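Local coordinates for conserved hypothetical protein (PDB 4QDY), which is of unknown function but carries two YbbR-like domains in tandem, each built largely of beta strands, at residues A49-E54 against D81-L86; P116-S121 against A152-S157; Q171-D174 against V178-P181. All coordinates share one frame; numbering follows the deposited sequence.

Contact 1: residues A49-E54 against D81-L86; sequences ASEMQE and DLPNGL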
# COMPACT_ATOMS: atom_id res chain seq x y z
N ALA A 49 2.64 3.20 -27.23
CA ALA A 49 3.90 2.56 -26.88
C ALA A 49 4.73 3.41 -25.91
O ALA A 49 5.24 2.88 -24.92
CB ALA A 49 4.72 2.28 -28.13
N SER A 50 4.84 4.73 -26.18
CA SER A 50 5.61 5.67 -25.36
C SER A 50 4.93 5.90 -24.00
O SER A 50 5.61 6.20 -23.02
CB SER A 50 5.78 7.01 -26.07
OG SER A 50 4.54 7.66 -26.28
N GLU A 51 3.60 5.74 -23.94
CA GLU A 51 2.83 5.95 -22.72
C GLU A 51 2.85 4.68 -21.85
O GLU A 51 2.61 4.76 -20.65
CB GLU A 51 1.39 6.34 -23.09
CG GLU A 51 0.77 7.33 -22.13
CD GLU A 51 1.48 8.66 -21.94
OE1 GLU A 51 2.20 9.11 -22.86
OE2 GLU A 51 1.25 9.29 -20.89
N MSE A 52 3.17 3.53 -22.47
CA MSE A 52 3.29 2.22 -21.81
C MSE A 52 4.67 2.14 -21.14
O MSE A 52 4.79 1.62 -20.03
CB MSE A 52 3.08 1.11 -22.86
CG MSE A 52 3.12 -0.31 -22.30
SE MSE A 52 2.61 -1.62 -23.66
CE MSE A 52 4.00 -1.26 -25.04
N GLN A 53 5.70 2.70 -21.81
CA GLN A 53 7.08 2.79 -21.33
C GLN A 53 7.15 3.83 -20.21
O GLN A 53 6.75 4.98 -20.42
CB GLN A 53 8.03 3.15 -22.51
CG GLN A 53 9.51 3.36 -22.14
CD GLN A 53 10.23 2.14 -21.60
OE1 GLN A 53 9.90 0.98 -21.91
NE2 GLN A 53 11.30 2.38 -20.86
N GLU A 54 7.65 3.42 -19.03
CA GLU A 54 7.79 4.23 -17.81
C GLU A 54 8.66 5.48 -18.06
O GLU A 54 8.36 6.56 -17.53
CB GLU A 54 8.41 3.37 -16.69
CG GLU A 54 8.56 4.07 -15.35
CD GLU A 54 9.27 3.29 -14.26
OE1 GLU A 54 9.29 2.03 -14.32
OE2 GLU A 54 9.77 3.93 -13.31
N ASP A 81 -2.78 14.41 -17.27
CA ASP A 81 -1.75 14.63 -18.30
C ASP A 81 -1.71 13.49 -19.35
O ASP A 81 -0.65 13.20 -19.91
CB ASP A 81 -0.35 14.80 -17.66
CG ASP A 81 -0.21 15.97 -16.70
OD1 ASP A 81 -0.82 17.03 -16.97
OD2 ASP A 81 0.57 15.85 -15.74
N LEU A 82 -2.88 12.87 -19.66
CA LEU A 82 -2.96 11.83 -20.68
C LEU A 82 -2.90 12.48 -22.08
O LEU A 82 -3.68 13.40 -22.34
CB LEU A 82 -4.25 10.98 -20.54
CG LEU A 82 -4.45 9.85 -21.58
CD1 LEU A 82 -3.58 8.64 -21.28
CD2 LEU A 82 -5.90 9.42 -21.61
N PRO A 83 -1.99 12.02 -22.98
CA PRO A 83 -1.91 12.64 -24.32
C PRO A 83 -3.19 12.45 -25.13
O PRO A 83 -3.91 11.46 -24.95
CB PRO A 83 -0.74 11.92 -24.99
CG PRO A 83 -0.53 10.69 -24.21
CD PRO A 83 -0.98 10.96 -22.81
N ASN A 84 -3.48 13.42 -26.00
CA ASN A 84 -4.66 13.46 -26.87
C ASN A 84 -4.66 12.28 -27.84
O ASN A 84 -3.60 11.83 -28.29
CB ASN A 84 -4.71 14.79 -27.65
CG ASN A 84 -4.81 16.03 -26.78
OD1 ASN A 84 -5.39 16.02 -25.68
ND2 ASN A 84 -4.31 17.14 -27.29
N GLY A 85 -5.86 11.78 -28.13
CA GLY A 85 -6.07 10.64 -29.02
C GLY A 85 -6.07 9.32 -28.29
O GLY A 85 -6.17 8.26 -28.93
N LEU A 86 -5.96 9.36 -26.94
CA LEU A 86 -5.95 8.17 -26.09
C LEU A 86 -7.08 8.20 -25.06
O LEU A 86 -7.49 9.27 -24.60
CB LEU A 86 -4.60 8.00 -25.36
CG LEU A 86 -3.34 7.72 -26.19
CD1 LEU A 86 -2.15 7.55 -25.29
CD2 LEU A 86 -3.48 6.46 -27.04
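Glu51, on helix 45-52, turns the face of its carboxylate to the CG-CD edge of the ring of Pro83, the first residue of a type II beta turn running from Pro83 to Leu86. The turn belongs to the connection between strands 71-80 and 87-113 of the first YbbR-like domain, so the contact packs helix 45-52 against a strand-to-strand loop. The evidence for the face-to-edge placement is that CD of Glu51 is 3.5 Å from CD and 3.6 Å from CG of Pro83, separations that run mostly perpendicular to the carboxylate plane. The two side chains meet head-on, and the Glu51 chain is bent at its second torsion (chi2 58°), which brings the carboxylate to the ring.

No hydrogen bond crosses between the segments. OE2 of the buried Glu51 is satisfied outside the contact, accepting the backbone N-H groups of both Lys58 and Phe59. These bonds hold the group whose carbon and oxygens Pro83 covers. Within the turn, Gly85 occupies the third position with a positive phi (91°), and the chain then brings Leu86 back toward the helix, where its side chain also touches Ser47 and Leu48. Its contact with Glu51 is made through the aliphatic part, CD1 of Leu86 standing 4.3 Å from CG of Glu51.

Contact 2: residues P116-S121 against A152-S157; sequences PSQIDS and AVLPTS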
# COMPACT_ATOMS: atom_id res chain seq x y z
N PRO A 116 12.40 -22.48 11.54
CA PRO A 116 13.31 -23.64 11.59
C PRO A 116 13.80 -24.15 10.22
O PRO A 116 14.83 -24.82 10.18
CB PRO A 116 12.46 -24.74 12.25
CG PRO A 116 11.06 -24.20 12.28
CD PRO A 116 11.20 -22.73 12.36
N SER A 117 13.10 -23.82 9.11
CA SER A 117 13.50 -24.22 7.75
C SER A 117 14.79 -23.49 7.32
O SER A 117 15.58 -24.05 6.56
CB SER A 117 12.39 -23.94 6.74
OG SER A 117 12.14 -22.55 6.60
N GLN A 118 14.98 -22.26 7.83
CA GLN A 118 16.14 -21.41 7.55
C GLN A 118 17.38 -21.89 8.32
O GLN A 118 18.50 -21.64 7.87
CB GLN A 118 15.82 -19.95 7.91
CG GLN A 118 14.70 -19.34 7.07
CD GLN A 118 14.29 -17.96 7.54
OE1 GLN A 118 13.89 -17.75 8.69
NE2 GLN A 118 14.29 -17.01 6.62
N ILE A 119 17.18 -22.58 9.46
CA ILE A 119 18.26 -23.13 10.30
C ILE A 119 18.74 -24.45 9.69
O ILE A 119 17.92 -25.32 9.38
CB ILE A 119 17.79 -23.32 11.78
CG1 ILE A 119 17.05 -22.07 12.32
CG2 ILE A 119 18.97 -23.72 12.69
CD1 ILE A 119 16.28 -22.27 13.65
N ASP A 120 20.07 -24.60 9.52
CA ASP A 120 20.68 -25.81 8.97
C ASP A 120 20.57 -26.96 9.98
O ASP A 120 20.58 -26.70 11.19
CB ASP A 120 22.15 -25.56 8.57
CG ASP A 120 22.84 -26.70 7.83
OD1 ASP A 120 22.14 -27.51 7.18
OD2 ASP A 120 24.09 -26.73 7.82
N SER A 121 20.46 -28.20 9.49
CA SER A 121 20.33 -29.41 10.31
C SER A 121 21.58 -29.67 11.17
O SER A 121 21.45 -30.14 12.30
CB SER A 121 20.07 -30.62 9.42
OG SER A 121 21.10 -30.81 8.46
N ALA A 152 11.68 -8.79 14.55
CA ALA A 152 12.85 -8.67 13.69
C ALA A 152 13.02 -9.99 12.95
O ALA A 152 13.84 -10.83 13.31
CB ALA A 152 14.08 -8.29 14.50
N VAL A 153 12.13 -10.20 11.96
CA VAL A 153 12.01 -11.42 11.16
C VAL A 153 13.16 -11.49 10.12
O VAL A 153 13.42 -10.53 9.40
CB VAL A 153 10.60 -11.53 10.50
CG1 VAL A 153 10.23 -10.28 9.70
CG2 VAL A 153 10.45 -12.79 9.66
N LEU A 154 13.84 -12.66 10.07
CA LEU A 154 14.91 -12.98 9.13
C LEU A 154 14.34 -13.12 7.71
O LEU A 154 13.34 -13.84 7.56
CB LEU A 154 15.63 -14.28 9.58
CG LEU A 154 16.71 -14.89 8.67
CD1 LEU A 154 17.95 -14.02 8.61
CD2 LEU A 154 17.11 -16.26 9.15
N PRO A 155 14.92 -12.45 6.67
CA PRO A 155 14.36 -12.59 5.31
C PRO A 155 14.33 -14.05 4.86
O PRO A 155 15.25 -14.81 5.15
CB PRO A 155 15.33 -11.76 4.46
CG PRO A 155 15.93 -10.79 5.40
CD PRO A 155 16.08 -11.54 6.68
N THR A 156 13.24 -14.44 4.17
CA THR A 156 12.94 -15.79 3.68
C THR A 156 14.12 -16.36 2.85
O THR A 156 14.42 -17.55 2.97
CB THR A 156 11.65 -15.75 2.83
OG1 THR A 156 10.63 -15.06 3.56
CG2 THR A 156 11.15 -17.14 2.44
N SER A 157 14.79 -15.51 2.05
CA SER A 157 15.93 -15.87 1.20
C SER A 157 17.20 -16.22 2.00
O SER A 157 18.07 -16.92 1.46
CB SER A 157 16.25 -14.71 0.26
OG SER A 157 16.57 -13.52 0.97
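Gln118 and Leu154 run antiparallel past one another, a methyl of the leucine resting over the flat face of the glutamine amide. The contact lies in the second YbbR-like domain, where strands 87-113 and 149-153 run parallel. Residues 116-121 follow the first of these strands and residues 152-157 leave the second, so the contact joins the chain beyond the ends of two neighbouring parallel strands.

The face-on placement follows from the atom positions: CD2 of Leu154 is 3.7 Å from CD of Gln118, almost all of that separation being perpendicular to the amide plane. CG of Leu154 is on the same side of that plane, displaced past the amide carbon, between its oxygen and nitrogen and slightly nearer the nitrogen, 3.8 Å from NE2 of Gln118. With CG of Gln118 anti to its carbonyl carbon (chi1 -64°) and the chain extended beyond, the amide is carried across to the backbone of the other segment.

There NE2 of Gln118 gives a nearly straight but weak, long hydrogen bond to O of Leu154, at 3.4 Å with an angle of 174° at the hydrogen. O of Pro155 is closer, 2.8 Å from NE2 of Gln118, but at an angle too poor for a hydrogen bond. OE1 of Gln118 accepts the backbone N-H of Asp115, which is consistent with this orientation of the buried amide, as is the weak bond at NE2. The backbone of Gln118 is also bonded to Ile160, while Leu154 packs further on Ile114, Ile160 and Met191.

The CB of Thr156 points away from residues 116-121, and its OG1 bonds to the backbone N of Thr72 of the second subunit. Thr156 offers main chain instead: its CA lies 3.5 Å from NE2 of Gln118.

Contact 3: residues Q171-D174 against V178-P181; sequences QAID and VVLP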
# COMPACT_ATOMS: atom_id res chain seq x y z
N GLN A 171 8.68 -5.62 11.81
CA GLN A 171 7.23 -5.69 11.60
C GLN A 171 6.46 -5.58 12.91
O GLN A 171 6.91 -6.09 13.94
CB GLN A 171 6.83 -7.00 10.89
CG GLN A 171 7.33 -7.15 9.46
CD GLN A 171 6.91 -8.47 8.84
OE1 GLN A 171 6.85 -9.52 9.49
NE2 GLN A 171 6.69 -8.45 7.54
N ALA A 172 5.28 -4.92 12.88
CA ALA A 172 4.40 -4.76 14.03
C ALA A 172 3.26 -5.76 13.94
O ALA A 172 2.51 -5.74 12.97
CB ALA A 172 3.87 -3.33 14.11
N ILE A 173 3.17 -6.68 14.92
CA ILE A 173 2.14 -7.72 14.91
C ILE A 173 1.25 -7.63 16.18
O ILE A 173 1.66 -7.05 17.19
CB ILE A 173 2.73 -9.16 14.77
CG1 ILE A 173 3.61 -9.57 15.98
CG2 ILE A 173 3.46 -9.32 13.42
CD1 ILE A 173 3.98 -11.05 16.07
N ASP A 174 0.04 -8.21 16.10
CA ASP A 174 -0.93 -8.27 17.20
C ASP A 174 -0.79 -9.63 17.93
O ASP A 174 0.05 -10.45 17.53
CB ASP A 174 -2.37 -8.05 16.70
CG ASP A 174 -2.94 -9.03 15.68
OD1 ASP A 174 -2.29 -10.06 15.41
OD2 ASP A 174 -4.07 -8.80 15.19
N VAL A 178 -0.71 -11.11 13.44
CA VAL A 178 -1.06 -10.44 12.18
C VAL A 178 -0.21 -9.18 12.01
O VAL A 178 -0.19 -8.34 12.92
CB VAL A 178 -2.58 -10.10 12.12
CG1 VAL A 178 -2.96 -9.47 10.78
CG2 VAL A 178 -3.44 -11.33 12.40
N VAL A 179 0.45 -9.03 10.85
CA VAL A 179 1.27 -7.85 10.51
C VAL A 179 0.30 -6.68 10.28
O VAL A 179 -0.54 -6.73 9.38
CB VAL A 179 2.21 -8.11 9.29
CG1 VAL A 179 3.01 -6.87 8.93
CG2 VAL A 179 3.14 -9.29 9.56
N LEU A 180 0.39 -5.67 11.15
CA LEU A 180 -0.51 -4.51 11.16
C LEU A 180 0.01 -3.36 10.28
O LEU A 180 1.22 -3.18 10.18
CB LEU A 180 -0.67 -4.01 12.61
CG LEU A 180 -1.27 -5.00 13.63
CD1 LEU A 180 -1.15 -4.47 15.03
CD2 LEU A 180 -2.72 -5.34 13.33
N PRO A 181 -0.91 -2.56 9.64
CA PRO A 181 -0.45 -1.44 8.81
C PRO A 181 0.12 -0.31 9.67
O PRO A 181 -0.62 0.49 10.26
CB PRO A 181 -1.70 -1.01 8.04
CG PRO A 181 -2.84 -1.48 8.86
CD PRO A 181 -2.38 -2.66 9.66
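Asp174 meets Val178 with a carboxylate oxygen, OD1 of Asp174 accepting the backbone N-H of Val178 at 2.7 Å. The donor stands above the carboxylate plane, 38° out of it. The first torsion of Asp174 (chi1 61°) sets CG between the backbone N and the carbonyl carbon, and the carboxylate is thereby folded over the reversing chain. OD1 also takes a weak bond from Asn176 N, the pattern of an Asx turn, and OD2 has a long, weak ion pair with Arg146.

Main-chain bonds complete the tight part. N of Leu180 gives a nearly straight bond of 2.8 Å to O of Ala172, and N of Asp174 reaches O of Val178 at 3.2 Å. Together they flank Ile173 and Val179, making these the non-hydrogen-bonded pair of a single antiparallel beta bridge, with their CA atoms 4.5 Å apart. The chain thus doubles back after strand 164-173, in a short hairpin-like reversal of the second YbbR-like domain. Leu180 is buried beside it, its CD1 4.1 Å from CB of Asp174, and it packs also on Arg146 and Ile147.

Val179 marks the solvent side: it is exposed, and its side chain meets the strand through van der Waals contacts alone. Its CG2 bridges two residues of the strand: CG2 of Ile173 is 3.9 Å from CG2 of Val179, and OE1 of Gln171 is 3.7 Å from the same methyl. A bound PEG fragment, probably from the crystallisation liquor, lies about 4 Å from the Val179 side chain. Gln171, extended beyond CG, also touches Thr72 of the second subunit.

Contact 1 belongs to the first YbbR-like domain, contacts 2 and 3 to the second. The centre of contact 1 lies 44 Å from that of contact 2 and 39 Å from that of contact 3, on the opposite side of the chain's centre, with nearest atoms about 23 and 24 Å apart. The long strand 87-113 takes part in the sheet on both sides of this gap. Contacts 2 and 3, with centres 19 Å apart, touch directly where strands 149-153 and 164-173 are neighbours: CG1 of Val153 is 3.5 Å from OE1 of Gln171. Both also reach Thr72 of the second subunit. No active site is known; the PEG fragment lies at contact 3.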